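Side-chain contacts in phosphatidylinositol-specific phospholipase C (Listeria monocytogenes, PDB 2PLC), which belongs to the phosphatidylinositol-specific phospholipase C family, whose X domain is grouped with the TIM-barrel folds: residues Ser49-Gln52 and Gln53-Gly57; Lys66-Leu69 and Asn70-Gly74; Ile89-Phe92 and Leu93-Asn96. One frame throughout, in Å; residues are numbered along the deposited sequence.

Interaction 1: residues Ser49-Gln52 and Gln53-Gly57; sequences SLYQ and QLEAG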
ATOM      1  N   SER A  49      13.287   6.350  -1.642  1.00 10.85           N
ATOM      2  CA  SER A  49      12.333   7.452  -1.661  1.00 12.13           C
ATOM      3  C   SER A  49      11.079   6.942  -2.366  1.00 16.66           C
ATOM      4  O   SER A  49      11.107   5.878  -2.998  1.00 13.19           O
ATOM      5  CB  SER A  49      12.898   8.671  -2.405  1.00 11.28           C
ATOM      6  OG  SER A  49      13.067   8.402  -3.782  1.00 24.20           O
ATOM      7  N   LEU A  50       9.990   7.701  -2.266  1.00 18.73           N
ATOM      8  CA  LEU A  50       8.722   7.318  -2.882  1.00 20.55           C
ATOM      9  C   LEU A  50       8.894   6.969  -4.345  1.00 20.84           C
ATOM     10  O   LEU A  50       8.491   5.901  -4.790  1.00 25.99           O
ATOM     11  CB  LEU A  50       7.697   8.450  -2.744  1.00 15.86           C
ATOM     12  CG  LEU A  50       6.334   8.296  -3.424  1.00  8.41           C
ATOM     13  CD1 LEU A  50       5.660   6.996  -3.017  1.00 11.42           C
ATOM     14  CD2 LEU A  50       5.465   9.470  -3.045  1.00 12.51           C
ATOM     15  N   TYR A  51       9.573   7.846  -5.068  1.00 15.81           N
ATOM     16  CA  TYR A  51       9.783   7.638  -6.486  1.00 17.28           C
ATOM     17  C   TYR A  51      10.609   6.395  -6.801  1.00 16.60           C
ATOM     18  O   TYR A  51      10.339   5.696  -7.779  1.00 22.71           O
ATOM     19  CB  TYR A  51      10.413   8.878  -7.107  1.00 22.72           C
ATOM     20  CG  TYR A  51      10.419   8.793  -8.603  1.00 39.03           C
ATOM     21  CD1 TYR A  51       9.228   8.903  -9.325  1.00 45.55           C
ATOM     22  CD2 TYR A  51      11.596   8.495  -9.294  1.00 49.38           C
ATOM     23  CE1 TYR A  51       9.200   8.705 -10.710  1.00 60.13           C
ATOM     24  CE2 TYR A  51      11.589   8.292 -10.678  1.00 63.15           C
ATOM     25  CZ  TYR A  51      10.387   8.395 -11.385  1.00 65.70           C
ATOM     26  OH  TYR A  51      10.373   8.165 -12.759  1.00 66.86           O
ATOM     27  N   GLN A  52      11.612   6.117  -5.975  1.00 22.69           N
ATOM     28  CA  GLN A  52      12.452   4.945  -6.189  1.00 24.59           C
ATOM     29  C   GLN A  52      11.656   3.662  -5.980  1.00 24.62           C
ATOM     30  O   GLN A  52      11.870   2.674  -6.682  1.00 31.25           O
ATOM     31  CB  GLN A  52      13.647   4.958  -5.244  1.00 29.78           C
ATOM     32  CG  GLN A  52      14.546   6.151  -5.406  1.00 38.33           C
ATOM     33  CD  GLN A  52      15.795   6.031  -4.574  1.00 40.73           C
ATOM     34  OE1 GLN A  52      16.905   6.137  -5.090  1.00 52.26           O
ATOM     35  NE2 GLN A  52      15.627   5.790  -3.276  1.00 35.78           N
ATOM     36  N   GLN A  53      10.757   3.684  -4.998  1.00 20.95           N
ATOM     37  CA  GLN A  53       9.918   2.532  -4.678  1.00 21.44           C
ATOM     38  C   GLN A  53       8.995   2.188  -5.844  1.00 18.67           C
ATOM     39  O   GLN A  53       8.822   1.018  -6.187  1.00 20.80           O
ATOM     40  CB  GLN A  53       9.082   2.814  -3.434  1.00 15.04           C
ATOM     41  CG  GLN A  53       9.882   2.949  -2.150  1.00 11.37           C
ATOM     42  CD  GLN A  53       9.001   3.283  -0.965  1.00 18.59           C
ATOM     43  OE1 GLN A  53       7.866   2.810  -0.872  1.00 21.26           O
ATOM     44  NE2 GLN A  53       9.509   4.113  -0.056  1.00 13.00           N
ATOM     45  N   LEU A  54       8.424   3.216  -6.465  1.00 14.42           N
ATOM     46  CA  LEU A  54       7.533   3.012  -7.602  1.00 17.77           C
ATOM     47  C   LEU A  54       8.303   2.391  -8.764  1.00 12.57           C
ATOM     48  O   LEU A  54       7.849   1.418  -9.358  1.00 23.77           O
ATOM     49  CB  LEU A  54       6.877   4.331  -8.018  1.00 15.75           C
ATOM     50  CG  LEU A  54       5.957   4.978  -6.975  1.00 20.30           C
ATOM     51  CD1 LEU A  54       5.342   6.255  -7.535  1.00 15.81           C
ATOM     52  CD2 LEU A  54       4.870   4.002  -6.558  1.00 14.23           C
ATOM     53  N   GLU A  55       9.479   2.931  -9.063  1.00 19.81           N
ATOM     54  CA  GLU A  55      10.304   2.391 -10.143  1.00 22.91           C
ATOM     55  C   GLU A  55      10.802   0.979  -9.832  1.00 21.15           C
ATOM     56  O   GLU A  55      11.136   0.224 -10.742  1.00 23.85           O
ATOM     57  CB  GLU A  55      11.503   3.298 -10.433  1.00 26.80           C
ATOM     58  CG  GLU A  55      11.150   4.622 -11.080  1.00 36.77           C
ATOM     59  CD  GLU A  55      12.275   5.160 -11.957  1.00 44.73           C
ATOM     60  OE1 GLU A  55      13.464   5.030 -11.571  1.00 47.29           O
ATOM     61  OE2 GLU A  55      11.963   5.709 -13.040  1.00 38.58           O
ATOM     62  N   ALA A  56      10.863   0.637  -8.544  1.00 22.17           N
ATOM     63  CA  ALA A  56      11.303  -0.686  -8.111  1.00 14.12           C
ATOM     64  C   ALA A  56      10.175  -1.721  -8.206  1.00 18.12           C
ATOM     65  O   ALA A  56      10.404  -2.918  -8.022  1.00 17.97           O
ATOM     66  CB  ALA A  56      11.843  -0.623  -6.689  1.00 13.77           C
ATOM     67  N   GLY A  57       8.954  -1.259  -8.459  1.00 16.61           N
ATOM     68  CA  GLY A  57       7.844  -2.186  -8.575  1.00 11.15           C
ATOM     69  C   GLY A  57       6.773  -2.100  -7.506  1.00 13.21           C
ATOM     70  O   GLY A  57       5.757  -2.777  -7.612  1.00 14.29           O
TER
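Tyr51 and Glu55 sit one turn apart on the short helix 50-55, which has Ser49 at its N-cap position and ends in a Schellman motif at Gly57. The phenol ring and the carboxylate cross obliquely, their planes 38° apart, and the two polar ends converge with Tyr51 OH 2.9 Å from Glu55 OE2. With CG anti to the backbone N (chi1 -170°), Tyr51 sends its ring along the helix toward the C-terminal end, where Glu55 CG meets Tyr51 CE2 at 3.7 Å. Lys95 of helix 82-95 lies close to both groups: it is the probable hydrogen-bond partner of the tyrosine hydroxyl and forms a long, weak ion pair with the carboxylate.

On the buried side, Leu50 CD1 touches Leu54 CG loosely at 4.5 Å, and both leucines pack on helix 82-95. Gln53 is buried as well. Its CG lies over Ser49 O, while its extended side chain carries the amide to Thr24, Thr27 and Met48.

Main-chain bonds tie the turn together, among them Gln53 N to Ser49 O (3.0 Å) and Glu55 N to Tyr51 O (3.2 Å). At the exit Ala56 N makes a weak bond to Gln52 O, and the backbone turns at the positive phi of Gly57, with Gly57 N donating to Leu54 O at 3.0 Å. At the N-cap, Ser49 OG accepts a long, weak bond of 3.5 Å from Gln52 N.

Interaction 2: residues Lys66-Leu69 and Asn70-Gly74; sequences KDNL and NIYHG
The Lys66 chain passes over one face of the Tyr72 ring, the two side chains crossing at about a right angle, with CD 3.9 Å from the ring centroid and 12° off the normal, a CH-pi contact. With CG anti to the carbonyl carbon and the chain extended beyond it, the methylenes run over the ring and NZ reaches past its centre. There the ammonium makes an off-centre cation-pi contact, 4.5 Å from the Tyr72 centroid, and donates to Gly74 O at 3.0 Å, arriving above the carbonyl plane rather than on a lone pair. Asn68 approaches the same tyrosine at its edge: ND2 donates to Tyr72 OH at 2.8 Å, with the hydroxyl tilted 15° from the amide plane. The other amide atom, Asn68 OD1, accepts a weak bond of 3.3 Å from Asn70 N. Asn68 can meet both partners because its CG sits between the backbone N and the carbonyl carbon (chi1 58°), turning the amide back over the following strand.

The scaffold beneath is a 3:5 beta hairpin, a type I turn from Lys66 to Leu69 followed by a G1-type bulge. Leu69 N bonds to Lys66 O at 2.7 Å, while Lys66 N donates to Asn70 O at 3.1 Å, and Leu69 takes the left-handed backbone conformation (positive phi) of the bulge position.

Farther out, backbone bonding between Tyr72 and Arg64 continues the hairpin. Leu69 packs against helix 114-125 through Arg118, Ile119 and Leu122, and Glu108 touches the Lys66 side chain while its OE2 accepts from Gly74 N.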
ATOM      1  N   LYS A  66      -1.684  14.640   8.324  1.00 25.30           N
ATOM      2  CA  LYS A  66      -2.467  15.404   9.297  1.00 25.96           C
ATOM      3  C   LYS A  66      -3.203  16.524   8.558  1.00 30.74           C
ATOM      4  O   LYS A  66      -2.858  16.828   7.415  1.00 31.77           O
ATOM      5  CB  LYS A  66      -1.572  15.961  10.400  1.00 28.18           C
ATOM      6  CG  LYS A  66      -1.080  14.889  11.352  1.00 32.40           C
ATOM      7  CD  LYS A  66      -0.395  15.481  12.569  1.00 34.45           C
ATOM      8  CE  LYS A  66       0.031  14.389  13.530  1.00 35.38           C
ATOM      9  NZ  LYS A  66       0.838  14.932  14.651  1.00 45.91           N
ATOM     10  N   ASP A  67      -4.202  17.139   9.194  1.00 37.01           N
ATOM     11  CA  ASP A  67      -4.988  18.189   8.536  1.00 41.14           C
ATOM     12  C   ASP A  67      -4.243  19.427   8.020  1.00 40.06           C
ATOM     13  O   ASP A  67      -4.824  20.260   7.324  1.00 41.07           O
ATOM     14  CB  ASP A  67      -6.250  18.569   9.342  1.00 45.20           C
ATOM     15  CG  ASP A  67      -5.944  19.150  10.716  1.00 56.57           C
ATOM     16  OD1 ASP A  67      -4.765  19.422  11.032  1.00 63.27           O
ATOM     17  OD2 ASP A  67      -6.908  19.340  11.488  1.00 61.14           O
ATOM     18  N   ASN A  68      -2.959  19.541   8.354  1.00 33.16           N
ATOM     19  CA  ASN A  68      -2.135  20.646   7.861  1.00 28.62           C
ATOM     20  C   ASN A  68      -1.601  20.212   6.494  1.00 33.03           C
ATOM     21  O   ASN A  68      -0.840  20.932   5.854  1.00 30.60           O
ATOM     22  CB  ASN A  68      -0.973  20.947   8.822  1.00 26.86           C
ATOM     23  CG  ASN A  68      -0.071  19.742   9.068  1.00 32.23           C
ATOM     24  OD1 ASN A  68      -0.465  18.595   8.863  1.00 40.99           O
ATOM     25  ND2 ASN A  68       1.146  20.003   9.527  1.00 37.52           N
ATOM     26  N   LEU A  69      -2.009  19.008   6.083  1.00 32.93           N
ATOM     27  CA  LEU A  69      -1.638  18.385   4.811  1.00 30.12           C
ATOM     28  C   LEU A  69      -0.180  17.961   4.684  1.00 28.68           C
ATOM     29  O   LEU A  69       0.349  17.869   3.580  1.00 29.07           O
ATOM     30  CB  LEU A  69      -2.045  19.270   3.629  1.00 34.91           C
ATOM     31  CG  LEU A  69      -3.549  19.493   3.475  1.00 31.06           C
ATOM     32  CD1 LEU A  69      -3.818  20.330   2.235  1.00 37.44           C
ATOM     33  CD2 LEU A  69      -4.260  18.158   3.384  1.00 35.58           C
ATOM     34  N   ASN A  70       0.462  17.699   5.816  1.00 27.24           N
ATOM     35  CA  ASN A  70       1.855  17.263   5.826  1.00 31.34           C
ATOM     36  C   ASN A  70       1.928  15.792   6.207  1.00 29.88           C
ATOM     37  O   ASN A  70       1.031  15.278   6.872  1.00 25.69           O
ATOM     38  CB  ASN A  70       2.685  18.087   6.813  1.00 31.33           C
ATOM     39  CG  ASN A  70       3.061  19.451   6.276  1.00 33.72           C
ATOM     40  OD1 ASN A  70       3.367  20.357   7.046  1.00 37.26           O
ATOM     41  ND2 ASN A  70       3.062  19.602   4.953  1.00 32.94           N
ATOM     42  N   ILE A  71       3.013  15.136   5.795  1.00 30.27           N
ATOM     43  CA  ILE A  71       3.237  13.719   6.065  1.00 25.74           C
ATOM     44  C   ILE A  71       3.882  13.537   7.435  1.00 26.40           C
ATOM     45  O   ILE A  71       4.904  14.160   7.744  1.00 22.82           O
ATOM     46  CB  ILE A  71       4.119  13.064   4.971  1.00 26.59           C
ATOM     47  CG1 ILE A  71       3.534  13.345   3.577  1.00 24.67           C
ATOM     48  CG2 ILE A  71       4.236  11.566   5.210  1.00 20.08           C
ATOM     49  CD1 ILE A  71       2.049  13.055   3.445  1.00 24.38           C
ATOM     50  N   TYR A  72       3.280  12.671   8.246  1.00 20.94           N
ATOM     51  CA  TYR A  72       3.755  12.419   9.600  1.00 27.17           C
ATOM     52  C   TYR A  72       3.884  10.954  10.001  1.00 27.14           C
ATOM     53  O   TYR A  72       3.433  10.039   9.312  1.00 28.73           O
ATOM     54  CB  TYR A  72       2.818  13.086  10.620  1.00 27.98           C
ATOM     55  CG  TYR A  72       2.918  14.591  10.713  1.00 29.15           C
ATOM     56  CD1 TYR A  72       2.254  15.411   9.804  1.00 28.46           C
ATOM     57  CD2 TYR A  72       3.671  15.196  11.719  1.00 28.70           C
ATOM     58  CE1 TYR A  72       2.340  16.796   9.891  1.00 31.35           C
ATOM     59  CE2 TYR A  72       3.764  16.580  11.814  1.00 33.30           C
ATOM     60  CZ  TYR A  72       3.097  17.371  10.896  1.00 26.58           C
ATOM     61  OH  TYR A  72       3.196  18.739  10.973  1.00 40.55           O
ATOM     62  N   HIS A  73       4.510  10.774  11.155  1.00 28.70           N
ATOM     63  CA  HIS A  73       4.700   9.482  11.785  1.00 25.24           C
ATOM     64  C   HIS A  73       4.475   9.867  13.239  1.00 25.53           C
ATOM     65  O   HIS A  73       5.422  10.099  13.993  1.00 25.28           O
ATOM     66  CB  HIS A  73       6.120   8.967  11.581  1.00 23.11           C
ATOM     67  CG  HIS A  73       6.364   7.631  12.211  1.00 28.49           C
ATOM     68  ND1 HIS A  73       6.580   7.469  13.563  1.00 29.32           N
ATOM     69  CD2 HIS A  73       6.404   6.390  11.675  1.00 22.65           C
ATOM     70  CE1 HIS A  73       6.741   6.186  13.830  1.00 25.22           C
ATOM     71  NE2 HIS A  73       6.639   5.509  12.701  1.00 28.90           N
ATOM     72  N   GLY A  74       3.204  10.003  13.601  1.00 21.01           N
ATOM     73  CA  GLY A  74       2.861  10.420  14.946  1.00 20.84           C
ATOM     74  C   GLY A  74       3.215  11.893  15.053  1.00 23.66           C
ATOM     75  O   GLY A  74       2.795  12.696  14.217  1.00 32.90           O
TER

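Interaction 3: residues Ile89-Phe92 and Leu93-Asn96; sequences ITQF and LKKN
Phe92 and Asn96, one turn apart where helix 82-95 ends, make contact through both backbone and side chain. The hydrogen bonds come first. Phe92 O accepts from Asn96 N at 2.9 Å and from Asn96 ND2 at 3.0 Å, each donor tilted 19° from the carbonyl plane, so that two good bonds from a single residue grip this last-turn carbonyl; Lys95 N adds a weak one. Upstream, Leu93 N donates to Ile89 O at 3.0 Å and Lys95 N to Gln91 O at 3.1 Å, in ordinary helical fashion. The remaining amide atom, Asn96 OD1, is engaged by Gln5 NE2, a bond that ties the N-terminal part of the chain to this helix end and fixes which way the amide faces.

The second kind of interaction is amide on ring. Asn96 ND2 stands 3.2 Å above one face of the Phe92 ring, offset toward its rim, with CE1 its nearest ring atom at 3.3 Å. Amide and ring planes are 41° apart, well short of a parallel stack. Phe92 has CG anti to the backbone N (chi1 177°), which carries the ring toward the helix end and under the returning asparagine.

Apolar contacts make up the third group. Ile89 and Leu93 run side by side, pointing the same way, with CG2 of Ile89 4.1 Å from CD1 of Leu93; both also touch Ile152. Phe92 CD2 and Leu93 CD2 are 4.4 Å apart. Ile101 receives Ile89 and Phe92, and both also touch Leu54 of helix 50-55. Such a helix, joining the neighbouring parallel strands 60-65 and 101-107 and laying its apolar side on the sheet, is characteristic of the beta-alpha-beta crossovers of TIM-barrel folds.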
ATOM      1  N   ILE A  89       3.301  10.690  -7.433  1.00 20.04           N
ATOM      2  CA  ILE A  89       2.492   9.556  -7.892  1.00 22.50           C
ATOM      3  C   ILE A  89       1.958   9.830  -9.294  1.00 22.10           C
ATOM      4  O   ILE A  89       2.043   8.992 -10.192  1.00 26.70           O
ATOM      5  CB  ILE A  89       1.262   9.323  -6.995  1.00 22.69           C
ATOM      6  CG1 ILE A  89       1.661   9.235  -5.525  1.00 27.24           C
ATOM      7  CG2 ILE A  89       0.542   8.065  -7.432  1.00 28.07           C
ATOM      8  CD1 ILE A  89       2.722   8.220  -5.251  1.00 36.92           C
ATOM      9  N   THR A  90       1.391  11.019  -9.449  1.00 22.93           N
ATOM     10  CA  THR A  90       0.817  11.475 -10.703  1.00 25.51           C
ATOM     11  C   THR A  90       1.832  11.527 -11.846  1.00 26.79           C
ATOM     12  O   THR A  90       1.525  11.117 -12.963  1.00 33.14           O
ATOM     13  CB  THR A  90       0.146  12.827 -10.487  1.00 21.30           C
ATOM     14  OG1 THR A  90      -1.046  12.621  -9.725  1.00 33.05           O
ATOM     15  CG2 THR A  90      -0.203  13.478 -11.788  1.00 41.10           C
ATOM     16  N   GLN A  91       3.042  12.004 -11.567  1.00 26.24           N
ATOM     17  CA  GLN A  91       4.081  12.067 -12.588  1.00 27.36           C
ATOM     18  C   GLN A  91       4.482  10.665 -13.029  1.00 28.79           C
ATOM     19  O   GLN A  91       4.789  10.438 -14.201  1.00 35.77           O
ATOM     20  CB  GLN A  91       5.307  12.829 -12.079  1.00 35.65           C
ATOM     21  CG  GLN A  91       5.128  14.341 -12.057  1.00 57.09           C
ATOM     22  CD  GLN A  91       4.780  14.912 -13.426  1.00 66.86           C
ATOM     23  OE1 GLN A  91       5.606  14.909 -14.342  1.00 74.85           O
ATOM     24  NE2 GLN A  91       3.552  15.398 -13.572  1.00 68.46           N
ATOM     25  N   PHE A  92       4.470   9.724 -12.087  1.00 27.15           N
ATOM     26  CA  PHE A  92       4.826   8.342 -12.381  1.00 21.45           C
ATOM     27  C   PHE A  92       3.764   7.700 -13.267  1.00 19.55           C
ATOM     28  O   PHE A  92       4.086   7.007 -14.231  1.00 24.23           O
ATOM     29  CB  PHE A  92       4.970   7.534 -11.092  1.00 19.99           C
ATOM     30  CG  PHE A  92       5.266   6.083 -11.325  1.00 21.74           C
ATOM     31  CD1 PHE A  92       6.549   5.670 -11.650  1.00 18.18           C
ATOM     32  CD2 PHE A  92       4.254   5.132 -11.257  1.00 23.21           C
ATOM     33  CE1 PHE A  92       6.825   4.334 -11.907  1.00 19.42           C
ATOM     34  CE2 PHE A  92       4.517   3.787 -11.514  1.00 17.38           C
ATOM     35  CZ  PHE A  92       5.806   3.390 -11.840  1.00 18.28           C
ATOM     36  N   LEU A  93       2.500   7.908 -12.909  1.00 23.10           N
ATOM     37  CA  LEU A  93       1.380   7.360 -13.670  1.00 24.09           C
ATOM     38  C   LEU A  93       1.249   7.985 -15.053  1.00 29.78           C
ATOM     39  O   LEU A  93       0.633   7.402 -15.949  1.00 33.30           O
ATOM     40  CB  LEU A  93       0.078   7.545 -12.901  1.00 19.40           C
ATOM     41  CG  LEU A  93      -0.051   6.672 -11.660  1.00 17.47           C
ATOM     42  CD1 LEU A  93      -1.307   7.034 -10.901  1.00 14.74           C
ATOM     43  CD2 LEU A  93      -0.055   5.210 -12.076  1.00 16.84           C
ATOM     44  N   LYS A  94       1.814   9.179 -15.211  1.00 31.53           N
ATOM     45  CA  LYS A  94       1.783   9.902 -16.477  1.00 29.05           C
ATOM     46  C   LYS A  94       2.835   9.307 -17.409  1.00 33.07           C
ATOM     47  O   LYS A  94       2.606   9.150 -18.607  1.00 38.48           O
ATOM     48  CB  LYS A  94       2.075  11.387 -16.231  1.00 36.61           C
ATOM     49  CG  LYS A  94       1.978  12.269 -17.467  1.00 52.90           C
ATOM     50  CD  LYS A  94       2.360  13.720 -17.171  1.00 61.77           C
ATOM     51  CE  LYS A  94       1.384  14.384 -16.203  1.00 71.02           C
ATOM     52  NZ  LYS A  94       1.692  15.833 -15.991  1.00 70.84           N
ATOM     53  N   LYS A  95       3.973   8.944 -16.828  1.00 33.10           N
ATOM     54  CA  LYS A  95       5.095   8.372 -17.562  1.00 31.82           C
ATOM     55  C   LYS A  95       4.852   6.890 -17.897  1.00 33.18           C
ATOM     56  O   LYS A  95       5.257   6.407 -18.956  1.00 40.41           O
ATOM     57  CB  LYS A  95       6.366   8.527 -16.725  1.00 40.09           C
ATOM     58  CG  LYS A  95       7.654   8.673 -17.522  1.00 55.80           C
ATOM     59  CD  LYS A  95       8.784   7.884 -16.872  1.00 63.36           C
ATOM     60  CE  LYS A  95       8.883   8.174 -15.384  1.00 66.48           C
ATOM     61  NZ  LYS A  95       9.253   6.943 -14.629  1.00 64.71           N
ATOM     62  N   ASN A  96       4.200   6.178 -16.980  1.00 31.15           N
ATOM     63  CA  ASN A  96       3.883   4.758 -17.147  1.00 31.50           C
ATOM     64  C   ASN A  96       2.375   4.638 -16.925  1.00 29.41           C
ATOM     65  O   ASN A  96       1.927   4.172 -15.877  1.00 27.07           O
ATOM     66  CB  ASN A  96       4.638   3.937 -16.102  1.00 27.41           C
ATOM     67  CG  ASN A  96       6.081   4.368 -15.967  1.00 25.30           C
ATOM     68  OD1 ASN A  96       6.942   3.947 -16.737  1.00 27.05           O
ATOM     69  ND2 ASN A  96       6.348   5.239 -15.001  1.00 31.37           N
TER

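How the interactions relate
Interactions 1 and 3 are neighbours, with centres 11 Å apart, and their helices touch directly. At the interface Lys95 NZ of interaction 3 lies 2.5 Å from Tyr51 OH, a probable hydrogen bond though short, and 3.4 Å from Glu55 OE2, a long, weak ion pair. Beside this polar cluster Leu50 CD2 packs on Ile89 CD1 at 3.7 Å, so charged and apolar contacts together join helix 50-55 to helix 82-95. Interaction 2 stands apart: its nearest atoms are about 8 Å from interaction 1 and about 10 Å from interaction 3. It forms the hairpin after strand 60-65, which follows helix 50-55 and precedes helix 82-95 in the chain.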